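Local coordinates for protein packaging enzyme P4 (PDB 4BLP) that probably hydrolyses nucleoside triphosphates as a hexameric RecA-like helicase to drive packaging of the viral RNA genome in a double-stranded RNA bacteriophage, at residues Ala87-Ser92 and Ser96-Ala101; Pro259-Ser262 and Leu268-Asn271. All blocks are in the same frame, centred on the assembly; numbering follows the deposited sequence.

Contact 1: residues Ala87-Ser92 and Ser96-Ala101; sequences AALVAS and STWFVA
Leu89 lies against the indole of Trp98 in a helical hairpin, in which the end of helix 79-91 packs on helix 95-101 after a very short connection. The two short helical segments run roughly antiparallel, at 144°, with their axes 10.2 Å apart, a spacing that leaves room for a large flat side chain between them. Trp98 fills it. Its CG stands anti to the backbone N (chi1 -171°), which sends the indole across to the first helix. Leu89 meets it over a face: CB sits 4.0 Å from the centroid of the six-membered ring and almost on the ring normal, a CH-pi contact, while CD1 reaches on to Trp98 CE3. The branched end of leucine suits this place because it serves two rings at once; Leu89 CD2 comes within 3.7 Å of Phe99 CZ. Phe99 in turn offers a face to Trp98, with Trp98 CE3 over its centre. Ala88, with only a methyl group, lets the pyrrole side of the indole come close. Leu203 of helix 193-205 touches both Leu89 and Phe99, joining the hairpin to that helix. At the turn, Ser92 OG is hydrogen-bonded to the backbone N of Asp94, and that same oxygen rests 3.7 Å from Trp98 CB.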
ATOM      1  N   ALA D  87     -32.346 -21.727  22.373  1.00 12.54           N
ATOM      2  CA  ALA D  87     -33.406 -22.446  23.118  1.00 13.40           C
ATOM      3  C   ALA D  87     -33.003 -23.924  23.278  1.00 16.74           C
ATOM      4  O   ALA D  87     -33.216 -24.536  24.344  1.00 15.98           O
ATOM      5  CB  ALA D  87     -34.738 -22.330  22.378  1.00 14.24           C
ATOM      6  N   ALA D  88     -32.411 -24.496  22.203  1.00 12.28           N
ATOM      7  CA  ALA D  88     -31.908 -25.873  22.241  1.00 13.20           C
ATOM      8  C   ALA D  88     -30.770 -25.984  23.297  1.00 16.27           C
ATOM      9  O   ALA D  88     -30.751 -26.934  24.059  1.00 14.91           O
ATOM     10  CB  ALA D  88     -31.410 -26.289  20.854  1.00 14.23           C
ATOM     11  N   LEU D  89     -29.882 -24.976  23.393  1.00 12.51           N
ATOM     12  CA  LEU D  89     -28.795 -24.997  24.376  1.00 11.23           C
ATOM     13  C   LEU D  89     -29.353 -24.929  25.812  1.00 14.45           C
ATOM     14  O   LEU D  89     -28.889 -25.674  26.693  1.00 12.56           O
ATOM     15  CB  LEU D  89     -27.849 -23.826  24.105  1.00 10.09           C
ATOM     16  CG  LEU D  89     -26.743 -23.545  25.132  1.00 12.17           C
ATOM     17  CD1 LEU D  89     -25.809 -24.797  25.311  1.00 11.39           C
ATOM     18  CD2 LEU D  89     -25.929 -22.307  24.691  1.00 11.21           C
ATOM     19  N   VAL D  90     -30.371 -24.050  26.039  1.00 11.66           N
ATOM     20  CA  VAL D  90     -31.037 -23.948  27.360  1.00 12.91           C
ATOM     21  C   VAL D  90     -31.622 -25.334  27.753  1.00 18.04           C
ATOM     22  O   VAL D  90     -31.542 -25.762  28.907  1.00 17.31           O
ATOM     23  CB  VAL D  90     -32.158 -22.858  27.333  1.00 16.31           C
ATOM     24  CG1 VAL D  90     -33.072 -22.936  28.564  1.00 17.87           C
ATOM     25  CG2 VAL D  90     -31.563 -21.467  27.214  1.00 15.99           C
ATOM     26  N   ALA D  91     -32.238 -26.010  26.797  1.00 15.16           N
ATOM     27  CA  ALA D  91     -32.870 -27.305  27.066  1.00 16.65           C
ATOM     28  C   ALA D  91     -31.864 -28.450  27.209  1.00 18.26           C
ATOM     29  O   ALA D  91     -32.225 -29.514  27.722  1.00 17.13           O
ATOM     30  CB  ALA D  91     -33.848 -27.636  25.942  1.00 18.44           C
ATOM     31  N   SER D  92     -30.621 -28.245  26.782  1.00 14.83           N
ATOM     32  CA  SER D  92     -29.588 -29.296  26.745  1.00 14.63           C
ATOM     33  C   SER D  92     -29.188 -29.775  28.111  1.00 19.89           C
ATOM     34  O   SER D  92     -28.892 -28.976  28.984  1.00 19.85           O
ATOM     35  CB  SER D  92     -28.335 -28.816  25.998  1.00 14.86           C
ATOM     36  OG  SER D  92     -27.476 -29.955  25.901  1.00 17.28           O
ATOM     37  N   SER D  96     -21.515 -28.859  27.106  1.00 20.24           N
ATOM     38  CA  SER D  96     -20.198 -29.061  26.433  1.00 19.82           C
ATOM     39  C   SER D  96     -20.332 -29.896  25.121  1.00 16.67           C
ATOM     40  O   SER D  96     -19.807 -29.533  24.077  1.00 17.92           O
ATOM     41  CB  SER D  96     -19.209 -29.765  27.370  1.00 26.16           C
ATOM     42  OG  SER D  96     -19.316 -29.368  28.730  1.00 38.43           O
ATOM     43  N   THR D  97     -21.087 -30.992  25.216  1.00 14.15           N
ATOM     44  CA  THR D  97     -21.364 -31.892  24.082  1.00 14.79           C
ATOM     45  C   THR D  97     -22.239 -31.133  23.100  1.00 15.77           C
ATOM     46  O   THR D  97     -22.052 -31.272  21.899  1.00 15.39           O
ATOM     47  CB  THR D  97     -22.022 -33.200  24.552  1.00 19.39           C
ATOM     48  OG1 THR D  97     -21.121 -33.876  25.434  1.00 19.68           O
ATOM     49  CG2 THR D  97     -22.402 -34.152  23.384  1.00 19.36           C
ATOM     50  N   TRP D  98     -23.153 -30.260  23.631  1.00 13.08           N
ATOM     51  CA  TRP D  98     -24.030 -29.486  22.729  1.00 12.34           C
ATOM     52  C   TRP D  98     -23.212 -28.684  21.705  1.00 16.88           C
ATOM     53  O   TRP D  98     -23.519 -28.728  20.500  1.00 15.03           O
ATOM     54  CB  TRP D  98     -25.012 -28.572  23.515  1.00 11.38           C
ATOM     55  CG  TRP D  98     -26.049 -27.951  22.624  1.00 11.75           C
ATOM     56  CD1 TRP D  98     -27.269 -28.469  22.291  1.00 14.34           C
ATOM     57  CD2 TRP D  98     -25.896 -26.745  21.858  1.00 10.62           C
ATOM     58  NE1 TRP D  98     -27.921 -27.612  21.414  1.00 12.71           N
ATOM     59  CE2 TRP D  98     -27.092 -26.550  21.132  1.00 13.05           C
ATOM     60  CE3 TRP D  98     -24.900 -25.755  21.795  1.00 12.19           C
ATOM     61  CZ2 TRP D  98     -27.287 -25.443  20.290  1.00 12.70           C
ATOM     62  CZ3 TRP D  98     -25.105 -24.641  20.985  1.00 12.87           C
ATOM     63  CH2 TRP D  98     -26.279 -24.510  20.226  1.00 12.96           C
ATOM     64  N   PHE D  99     -22.173 -27.950  22.161  1.00 12.89           N
ATOM     65  CA  PHE D  99     -21.396 -27.159  21.234  1.00 13.28           C
ATOM     66  C   PHE D  99     -20.663 -28.027  20.190  1.00 19.86           C
ATOM     67  O   PHE D  99     -20.653 -27.687  19.014  1.00 18.98           O
ATOM     68  CB  PHE D  99     -20.385 -26.288  21.999  1.00 15.12           C
ATOM     69  CG  PHE D  99     -21.094 -25.062  22.514  1.00 14.74           C
ATOM     70  CD1 PHE D  99     -21.381 -23.999  21.660  1.00 15.78           C
ATOM     71  CD2 PHE D  99     -21.557 -25.008  23.826  1.00 17.60           C
ATOM     72  CE1 PHE D  99     -22.089 -22.883  22.116  1.00 16.74           C
ATOM     73  CE2 PHE D  99     -22.264 -23.885  24.287  1.00 19.04           C
ATOM     74  CZ  PHE D  99     -22.539 -22.842  23.412  1.00 15.94           C
ATOM     75  N   VAL D 100     -20.071 -29.132  20.616  1.00 20.15           N
ATOM     76  CA  VAL D 100     -19.344 -29.992  19.660  1.00 20.34           C
ATOM     77  C   VAL D 100     -20.341 -30.633  18.651  1.00 19.69           C
ATOM     78  O   VAL D 100     -20.154 -30.537  17.436  1.00 18.31           O
ATOM     79  CB  VAL D 100     -18.554 -31.073  20.434  1.00 25.35           C
ATOM     80  CG1 VAL D 100     -17.877 -32.038  19.467  1.00 26.13           C
ATOM     81  CG2 VAL D 100     -17.527 -30.447  21.376  1.00 24.90           C
ATOM     82  N   ALA D 101     -21.443 -31.195  19.163  1.00 13.65           N
ATOM     83  CA  ALA D 101     -22.444 -31.884  18.326  1.00 11.82           C
ATOM     84  C   ALA D 101     -23.125 -30.970  17.290  1.00 15.48           C
ATOM     85  O   ALA D 101     -23.503 -31.447  16.207  1.00 14.44           O
ATOM     86  CB  ALA D 101     -23.520 -32.526  19.206  1.00 12.91           C
TER

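Contact 2: residues Pro259-Ser262 and Leu268-Asn271; sequences PMSS and LVYN
Val269 and Tyr270, on one turn of helix 266-274, pack against the loop that leaves strand 252-257 in the RecA-like, P-loop NTPase core. The apolar contacts centre on Pro259. Its CG lies 3.8 Å from Val269 CG1, with the proline ring and the valine side chain lying alongside each other and pointing opposite ways. Pro259 CG also approaches Tyr270 at the ring edge, near the ring plane, 4.0 Å from Tyr270 CE1, and the proline side chain stands roughly perpendicular to that of the tyrosine. A compact, rigid proline suits a spot where one methylene must serve two neighbours, and Val152 of strand 147-152 also touches both Pro259 and Tyr270.

The second group joins a polar side chain to an apolar one. Ser261 OG lies 3.4 Å from Val269 CG2, and Ser261 CB is 3.7 Å from the same methyl. Val269 can meet both loop residues because its branches diverge: CG1 stands anti to the backbone N (chi1 173°) and faces proline, while CG2, anti to the carbonyl carbon, faces serine.

Hydrogen bonding stays within the loop. Ser261 OG donates to Ser262 O over 2.8 Å, approaching at 131° to the C=O and tilted 20° from the carbonyl plane. Serine thus satisfies its hydroxyl locally while remaining small enough to fit against the helix. Between these two segments the chemistry is that of van der Waals packing: the shapes of proline, valine and serine set the fit, and the loop's own hydrogen bond helps hold the hydroxyl beside the valine methyl.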
ATOM      1  N   PRO D 259      -4.951  -3.480  23.916  1.00 14.79           N
ATOM      2  CA  PRO D 259      -4.817  -2.787  22.629  1.00 16.02           C
ATOM      3  C   PRO D 259      -3.386  -2.486  22.195  1.00 22.75           C
ATOM      4  O   PRO D 259      -3.173  -2.053  21.055  1.00 22.43           O
ATOM      5  CB  PRO D 259      -5.622  -1.491  22.837  1.00 18.10           C
ATOM      6  CG  PRO D 259      -5.494  -1.226  24.311  1.00 23.33           C
ATOM      7  CD  PRO D 259      -5.586  -2.599  24.933  1.00 18.49           C
ATOM      8  N   MET D 260      -2.401  -2.729  23.088  1.00 20.39           N
ATOM      9  CA  MET D 260      -0.969  -2.550  22.824  1.00 20.16           C
ATOM     10  C   MET D 260      -0.640  -1.134  22.347  1.00 25.36           C
ATOM     11  O   MET D 260       0.038  -0.926  21.332  1.00 24.48           O
ATOM     12  CB  MET D 260      -0.447  -3.597  21.832  1.00 21.99           C
ATOM     13  CG  MET D 260      -0.527  -4.992  22.363  1.00 25.92           C
ATOM     14  SD  MET D 260       0.532  -6.107  21.409  1.00 30.49           S
ATOM     15  CE  MET D 260       0.395  -7.556  22.448  1.00 28.09           C
ATOM     16  N   SER D 261      -1.133  -0.170  23.101  1.00 22.15           N
ATOM     17  CA  SER D 261      -0.883   1.241  22.881  1.00 22.93           C
ATOM     18  C   SER D 261       0.560   1.525  23.248  1.00 28.88           C
ATOM     19  O   SER D 261       1.109   0.853  24.138  1.00 27.49           O
ATOM     20  CB  SER D 261      -1.797   2.055  23.794  1.00 25.76           C
ATOM     21  OG  SER D 261      -1.388   3.412  23.855  1.00 34.40           O
ATOM     22  N   SER D 262       1.154   2.573  22.660  1.00 29.50           N
ATOM     23  CA  SER D 262       2.465   3.017  23.135  1.00 31.60           C
ATOM     24  C   SER D 262       2.238   3.595  24.544  1.00 36.72           C
ATOM     25  O   SER D 262       1.116   4.037  24.836  1.00 35.10           O
ATOM     26  CB  SER D 262       3.080   4.039  22.187  1.00 34.98           C
ATOM     27  OG  SER D 262       2.234   5.167  22.039  1.00 40.88           O
ATOM     28  N   LEU D 268      -5.297   8.050  26.365  1.00 18.32           N
ATOM     29  CA  LEU D 268      -6.093   8.389  25.196  1.00 20.19           C
ATOM     30  C   LEU D 268      -6.751   7.138  24.612  1.00 19.38           C
ATOM     31  O   LEU D 268      -7.941   7.153  24.297  1.00 17.79           O
ATOM     32  CB  LEU D 268      -5.206   9.051  24.114  1.00 22.07           C
ATOM     33  CG  LEU D 268      -4.659  10.452  24.295  1.00 32.15           C
ATOM     34  CD1 LEU D 268      -4.031  10.908  22.984  1.00 32.66           C
ATOM     35  CD2 LEU D 268      -5.739  11.454  24.689  1.00 40.28           C
ATOM     36  N   VAL D 269      -5.966   6.059  24.450  1.00 13.81           N
ATOM     37  CA  VAL D 269      -6.511   4.813  23.889  1.00 11.59           C
ATOM     38  C   VAL D 269      -7.613   4.264  24.789  1.00 12.33           C
ATOM     39  O   VAL D 269      -8.675   3.866  24.290  1.00 12.39           O
ATOM     40  CB  VAL D 269      -5.366   3.783  23.630  1.00 14.84           C
ATOM     41  CG1 VAL D 269      -5.914   2.410  23.219  1.00 15.46           C
ATOM     42  CG2 VAL D 269      -4.440   4.324  22.530  1.00 15.54           C
ATOM     43  N   TYR D 270      -7.393   4.245  26.116  1.00 13.11           N
ATOM     44  CA  TYR D 270      -8.400   3.712  27.040  1.00 13.16           C
ATOM     45  C   TYR D 270      -9.669   4.577  26.981  1.00 15.44           C
ATOM     46  O   TYR D 270     -10.763   4.030  26.985  1.00 15.83           O
ATOM     47  CB  TYR D 270      -7.836   3.606  28.461  1.00 16.57           C
ATOM     48  CG  TYR D 270      -6.849   2.457  28.682  1.00 20.27           C
ATOM     49  CD1 TYR D 270      -6.392   1.682  27.620  1.00 23.40           C
ATOM     50  CD2 TYR D 270      -6.360   2.167  29.948  1.00 21.88           C
ATOM     51  CE1 TYR D 270      -5.463   0.653  27.816  1.00 26.43           C
ATOM     52  CE2 TYR D 270      -5.465   1.111  30.160  1.00 22.07           C
ATOM     53  CZ  TYR D 270      -5.006   0.369  29.091  1.00 29.44           C
ATOM     54  OH  TYR D 270      -4.097  -0.649  29.291  1.00 29.31           O
ATOM     55  N   ASN D 271      -9.524   5.929  26.859  1.00 14.00           N
ATOM     56  CA  ASN D 271     -10.696   6.795  26.702  1.00 12.90           C
ATOM     57  C   ASN D 271     -11.459   6.459  25.413  1.00 15.37           C
ATOM     58  O   ASN D 271     -12.685   6.433  25.410  1.00 14.00           O
ATOM     59  CB  ASN D 271     -10.290   8.274  26.668  1.00 14.96           C
ATOM     60  CG  ASN D 271      -9.867   8.820  27.995  1.00 36.81           C
ATOM     61  OD1 ASN D 271     -10.164   8.247  29.049  1.00 30.47           O
ATOM     62  ND2 ASN D 271      -9.190   9.973  27.967  1.00 34.64           N
TER

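After helix 47-51 the chain forms strands 65-70 and 73-78 of a small antiparallel sheet, then runs into helix 79-91. Contact 1 closes the tight turn between that helix and helix 95-101, bringing the N-terminal part of the modelled chain against helix 193-205. The chain then builds most of the large mixed sheet before contact 2 closes the loop between strand 252-257 and helix 266-274, beside strands 147-152 and 279-284. The contacts follow in series, neither nesting nor crossing. The centres of contact 1 and contact 2 are about 38 Å apart. They lie on opposite sides of the chain's centre; near contact 2, Met260 and Asn271 each pack against a different neighbouring subunit.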